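Local atomic coordinates of D-mandelate dehydrogenase (Rhodotorula graminis, PDB entry 2W2K), a protein that probably oxidises or reduces D-2-hydroxyacids such as D-mandelate and their 2-keto counterparts, using a nicotinamide dinucleotide cofactor. Residues A13-F23 against F313-I324. Numbering follows the deposited sequence.
Sequences ARHLDDLWSDF and FHEFERLTMTNI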
loop_
_atom_site.group_PDB
_atom_site.type_symbol
_atom_site.label_atom_id
_atom_site.label_comp_id
_atom_site.label_asym_id
_atom_site.label_seq_id
_atom_site.Cartn_x
_atom_site.Cartn_y
_atom_site.Cartn_z
ATOM N N ALA B 13 29.395 0.434 13.549
ATOM C CA ALA B 13 27.960 0.194 13.823
ATOM C C ALA B 13 27.163 1.491 14.066
ATOM O O ALA B 13 27.709 2.464 14.576
ATOM C CB ALA B 13 27.788 -0.805 15.024
ATOM N N ARG B 14 25.885 1.502 13.675
ATOM C CA ARG B 14 24.996 2.667 13.886
ATOM C C ARG B 14 23.785 2.402 14.801
ATOM O O ARG B 14 23.120 3.351 15.235
ATOM C CB ARG B 14 24.472 3.201 12.533
ATOM C CG ARG B 14 25.517 3.817 11.618
ATOM C CD ARG B 14 24.986 3.936 10.169
ATOM N NE ARG B 14 26.045 4.299 9.218
ATOM C CZ ARG B 14 26.112 3.874 7.958
ATOM N NH1 ARG B 14 25.185 3.059 7.464
ATOM N NH2 ARG B 14 27.120 4.254 7.189
ATOM N N HIS B 15 23.474 1.137 15.068
ATOM C CA HIS B 15 22.202 0.780 15.717
ATOM C C HIS B 15 22.390 0.038 17.042
ATOM O O HIS B 15 21.753 0.388 18.048
ATOM C CB HIS B 15 21.276 0.005 14.745
ATOM C CG HIS B 15 20.970 0.771 13.486
ATOM N ND1 HIS B 15 21.616 0.540 12.289
ATOM C CD2 HIS B 15 20.123 1.802 13.259
ATOM C CE1 HIS B 15 21.176 1.389 11.377
ATOM N NE2 HIS B 15 20.258 2.156 11.937
ATOM N N LEU B 16 23.269 -0.966 17.051
ATOM C CA LEU B 16 23.429 -1.858 18.202
ATOM C C LEU B 16 24.683 -1.504 19.010
ATOM O O LEU B 16 25.686 -2.221 18.962
ATOM C CB LEU B 16 23.487 -3.322 17.748
ATOM C CG LEU B 16 22.233 -3.878 17.036
ATOM C CD1 LEU B 16 22.381 -5.387 16.831
ATOM C CD2 LEU B 16 20.954 -3.573 17.805
ATOM N N ASP B 17 24.612 -0.405 19.751
ATOM C CA ASP B 17 25.803 0.140 20.434
ATOM C C ASP B 17 26.412 -0.830 21.474
ATOM O O ASP B 17 27.635 -1.015 21.490
ATOM C CB ASP B 17 25.491 1.506 21.081
ATOM C CG ASP B 17 25.053 2.570 20.055
ATOM O OD1 ASP B 17 25.714 2.741 19.003
ATOM O OD2 ASP B 17 24.035 3.247 20.308
ATOM N N ASP B 18 25.571 -1.443 22.324
ATOM C CA ASP B 18 26.033 -2.467 23.316
ATOM C C ASP B 18 26.708 -3.712 22.697
ATOM O O ASP B 18 27.784 -4.142 23.146
ATOM C CB ASP B 18 24.880 -2.937 24.224
ATOM C CG ASP B 18 24.350 -1.832 25.163
ATOM O OD1 ASP B 18 25.067 -0.859 25.461
ATOM O OD2 ASP B 18 23.197 -1.967 25.623
ATOM N N LEU B 19 26.091 -4.290 21.661
ATOM C CA LEU B 19 26.688 -5.433 20.966
ATOM C C LEU B 19 28.004 -5.057 20.263
ATOM O O LEU B 19 28.952 -5.845 20.284
ATOM C CB LEU B 19 25.708 -6.070 19.967
ATOM C CG LEU B 19 26.003 -7.520 19.523
ATOM C CD1 LEU B 19 25.948 -8.504 20.711
ATOM C CD2 LEU B 19 25.038 -7.958 18.387
ATOM N N TRP B 20 28.074 -3.854 19.678
ATOM C CA TRP B 20 29.330 -3.355 19.060
ATOM C C TRP B 20 30.473 -3.118 20.072
ATOM O O TRP B 20 31.649 -3.386 19.755
ATOM C CB TRP B 20 29.066 -2.104 18.176
ATOM C CG TRP B 20 30.261 -1.520 17.342
ATOM C CD1 TRP B 20 30.749 -0.238 17.402
ATOM C CD2 TRP B 20 31.034 -2.185 16.313
ATOM N NE1 TRP B 20 31.791 -0.072 16.493
ATOM C CE2 TRP B 20 31.982 -1.248 15.817
ATOM C CE3 TRP B 20 31.020 -3.481 15.766
ATOM C CZ2 TRP B 20 32.918 -1.576 14.815
ATOM C CZ3 TRP B 20 31.962 -3.804 14.756
ATOM C CH2 TRP B 20 32.880 -2.855 14.295
ATOM N N SER B 21 30.158 -2.580 21.258
ATOM C CA SER B 21 31.181 -2.434 22.315
ATOM C C SER B 21 31.721 -3.795 22.769
ATOM O O SER B 21 32.941 -3.950 22.943
ATOM C CB SER B 21 30.639 -1.615 23.510
ATOM O OG SER B 21 30.401 -0.272 23.104
ATOM N N ASP B 22 30.822 -4.774 22.942
ATOM C CA ASP B 22 31.185 -6.189 23.225
ATOM C C ASP B 22 32.128 -6.775 22.158
ATOM O O ASP B 22 33.144 -7.442 22.476
ATOM C CB ASP B 22 29.902 -7.049 23.380
ATOM C CG ASP B 22 30.189 -8.500 23.722
ATOM O OD1 ASP B 22 30.653 -8.779 24.858
ATOM O OD2 ASP B 22 29.919 -9.387 22.868
ATOM N N PHE B 23 31.794 -6.510 20.899
ATOM C CA PHE B 23 32.564 -7.007 19.728
ATOM C C PHE B 23 33.988 -6.446 19.769
ATOM O O PHE B 23 34.952 -7.186 19.557
ATOM C CB PHE B 23 31.848 -6.629 18.400
ATOM C CG PHE B 23 32.316 -7.434 17.179
ATOM C CD1 PHE B 23 31.790 -8.698 16.925
ATOM C CD2 PHE B 23 33.270 -6.912 16.281
ATOM C CE1 PHE B 23 32.191 -9.443 15.809
ATOM C CE2 PHE B 23 33.690 -7.670 15.126
ATOM C CZ PHE B 23 33.152 -8.939 14.911
ATOM N N PHE B 313 18.102 -3.060 9.328
ATOM C CA PHE B 313 19.495 -2.679 9.629
ATOM C C PHE B 313 19.926 -3.204 11.013
ATOM O O PHE B 313 21.086 -3.630 11.185
ATOM C CB PHE B 313 19.688 -1.139 9.550
ATOM C CG PHE B 313 19.267 -0.506 8.237
ATOM C CD1 PHE B 313 19.340 -1.202 7.028
ATOM C CD2 PHE B 313 18.830 0.828 8.210
ATOM C CE1 PHE B 313 18.950 -0.586 5.816
ATOM C CE2 PHE B 313 18.440 1.447 7.002
ATOM C CZ PHE B 313 18.509 0.739 5.813
ATOM N N HIS B 314 19.013 -3.182 11.994
ATOM C CA HIS B 314 19.262 -3.816 13.320
ATOM C C HIS B 314 19.647 -5.299 13.133
ATOM O O HIS B 314 20.614 -5.803 13.746
ATOM C CB HIS B 314 18.010 -3.739 14.215
ATOM C CG HIS B 314 17.862 -2.454 14.985
ATOM N ND1 HIS B 314 17.935 -1.206 14.400
ATOM C CD2 HIS B 314 17.635 -2.234 16.304
ATOM C CE1 HIS B 314 17.770 -0.273 15.326
ATOM N NE2 HIS B 314 17.579 -0.871 16.488
ATOM N N GLU B 315 18.883 -6.008 12.296
ATOM C CA GLU B 315 19.161 -7.426 12.061
ATOM C C GLU B 315 20.458 -7.687 11.242
ATOM O O GLU B 315 21.156 -8.689 11.512
ATOM C CB GLU B 315 17.908 -8.163 11.531
ATOM C CG GLU B 315 18.035 -9.692 11.440
ATOM C CD GLU B 315 17.909 -10.454 12.788
ATOM O OE1 GLU B 315 17.841 -9.835 13.891
ATOM O OE2 GLU B 315 17.893 -11.709 12.710
ATOM N N PHE B 316 20.795 -6.812 10.278
ATOM C CA PHE B 316 22.116 -6.875 9.580
ATOM C C PHE B 316 23.278 -6.805 10.609
ATOM O O PHE B 316 24.215 -7.615 10.565
ATOM C CB PHE B 316 22.333 -5.735 8.526
ATOM C CG PHE B 316 21.516 -5.858 7.254
ATOM C CD1 PHE B 316 20.897 -7.062 6.868
ATOM C CD2 PHE B 316 21.383 -4.746 6.418
ATOM C CE1 PHE B 316 20.124 -7.126 5.652
ATOM C CE2 PHE B 316 20.637 -4.804 5.222
ATOM C CZ PHE B 316 20.015 -6.010 4.842
ATOM N N GLU B 317 23.236 -5.813 11.510
ATOM C CA GLU B 317 24.263 -5.671 12.568
ATOM C C GLU B 317 24.300 -6.878 13.516
ATOM O O GLU B 317 25.393 -7.384 13.818
ATOM C CB GLU B 317 24.067 -4.339 13.341
ATOM C CG GLU B 317 24.348 -3.113 12.437
ATOM C CD GLU B 317 24.479 -1.767 13.174
ATOM O OE1 GLU B 317 24.306 -1.712 14.417
ATOM O OE2 GLU B 317 24.754 -0.757 12.466
ATOM N N ARG B 318 23.130 -7.358 13.974
ATOM C CA ARG B 318 23.092 -8.557 14.861
ATOM C C ARG B 318 23.653 -9.824 14.181
ATOM O O ARG B 318 24.460 -10.543 14.782
ATOM C CB ARG B 318 21.666 -8.846 15.400
ATOM C CG ARG B 318 21.629 -9.984 16.499
ATOM C CD ARG B 318 20.176 -10.394 16.851
ATOM N NE ARG B 318 19.564 -11.230 15.807
ATOM C CZ ARG B 318 19.726 -12.553 15.691
ATOM N NH1 ARG B 318 20.493 -13.237 16.547
ATOM N NH2 ARG B 318 19.116 -13.207 14.712
ATOM N N LEU B 319 23.238 -10.103 12.935
ATOM C CA LEU B 319 23.691 -11.324 12.231
ATOM C C LEU B 319 25.205 -11.307 11.929
ATOM O O LEU B 319 25.907 -12.300 12.188
ATOM C CB LEU B 319 22.858 -11.572 10.943
ATOM C CG LEU B 319 21.425 -12.123 11.148
ATOM C CD1 LEU B 319 20.683 -12.092 9.795
ATOM C CD2 LEU B 319 21.452 -13.544 11.732
ATOM N N THR B 320 25.708 -10.197 11.396
ATOM C CA THR B 320 27.161 -10.105 11.074
ATOM C C THR B 320 28.048 -10.322 12.313
ATOM O O THR B 320 28.993 -11.130 12.270
ATOM C CB THR B 320 27.546 -8.791 10.336
ATOM O OG1 THR B 320 27.114 -7.639 11.092
ATOM C CG2 THR B 320 26.932 -8.761 8.884
ATOM N N MET B 321 27.743 -9.611 13.410
ATOM C CA MET B 321 28.540 -9.718 14.654
ATOM C C MET B 321 28.435 -11.113 15.287
ATOM O O MET B 321 29.458 -11.710 15.656
ATOM C CB MET B 321 28.135 -8.635 15.670
ATOM C CG MET B 321 28.496 -7.185 15.265
ATOM S SD MET B 321 28.219 -5.983 16.614
ATOM C CE MET B 321 26.878 -4.989 15.969
ATOM N N THR B 322 27.201 -11.637 15.399
ATOM C CA THR B 322 26.944 -12.965 15.980
ATOM C C THR B 322 27.567 -14.115 15.185
ATOM O O THR B 322 28.125 -15.052 15.772
ATOM C CB THR B 322 25.391 -13.206 16.217
ATOM O OG1 THR B 322 24.864 -12.167 17.068
ATOM C CG2 THR B 322 25.125 -14.570 16.853
ATOM N N ASN B 323 27.476 -14.049 13.852
ATOM C CA ASN B 323 28.130 -15.040 12.985
ATOM C C ASN B 323 29.637 -15.190 13.279
ATOM O O ASN B 323 30.156 -16.322 13.467
ATOM C CB ASN B 323 27.895 -14.702 11.506
ATOM C CG ASN B 323 26.583 -15.305 10.934
ATOM O OD1 ASN B 323 25.849 -14.639 10.169
ATOM N ND2 ASN B 323 26.304 -16.542 11.278
ATOM N N ILE B 324 30.342 -14.064 13.335
ATOM C CA ILE B 324 31.811 -14.080 13.560
ATOM C C ILE B 324 32.180 -14.562 14.995
ATOM O O ILE B 324 33.136 -15.351 15.188
ATOM C CB ILE B 324 32.442 -12.702 13.182
ATOM C CG1 ILE B 324 32.343 -12.459 11.653
ATOM C CG2 ILE B 324 33.909 -12.606 13.634
ATOM C CD1 ILE B 324 32.612 -10.997 11.241
#
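Glu317 pushes its carboxylate into the turn of Ala13 to Leu16, just before helix 17-26. This helix and the C-terminal helix 310-330 pack side by side on the flavodoxin-like catalytic domain of a D-2-hydroxyacid dehydrogenase. Their short segments run nearly parallel, 21° apart. The Glu317 chain is extended beyond CG (chi2 -167°), which carries the carboxylate to three backbone N-H groups. Arg14 N gives OE2 an almost straight bond of 2.8 Å on its syn side. OE1 takes two bonds, from His15 N and from Leu16 N. This buried acid thus fills the hollow of the turn and takes up three of its amide N-H groups.

On one flank, His15 CB rests over a face of the His314 ring, 3.9 Å from its centroid. His15 CE1 reaches Phe313 CB. Next, Leu16 drops CD1 against the opposing backbone, 3.6 Å from both His314 O and Arg318 N.

Further along, Met321 is the main bump. Its thioether enters a hollow formed by Leu16, Leu19, Trp20 and Phe23. Phe23 and Met321 also touch Ile56 of the central strand 54-57. The sulfur approaches the indole edge in plane, with Met321 SD 3.9 Å from Trp20 CE3.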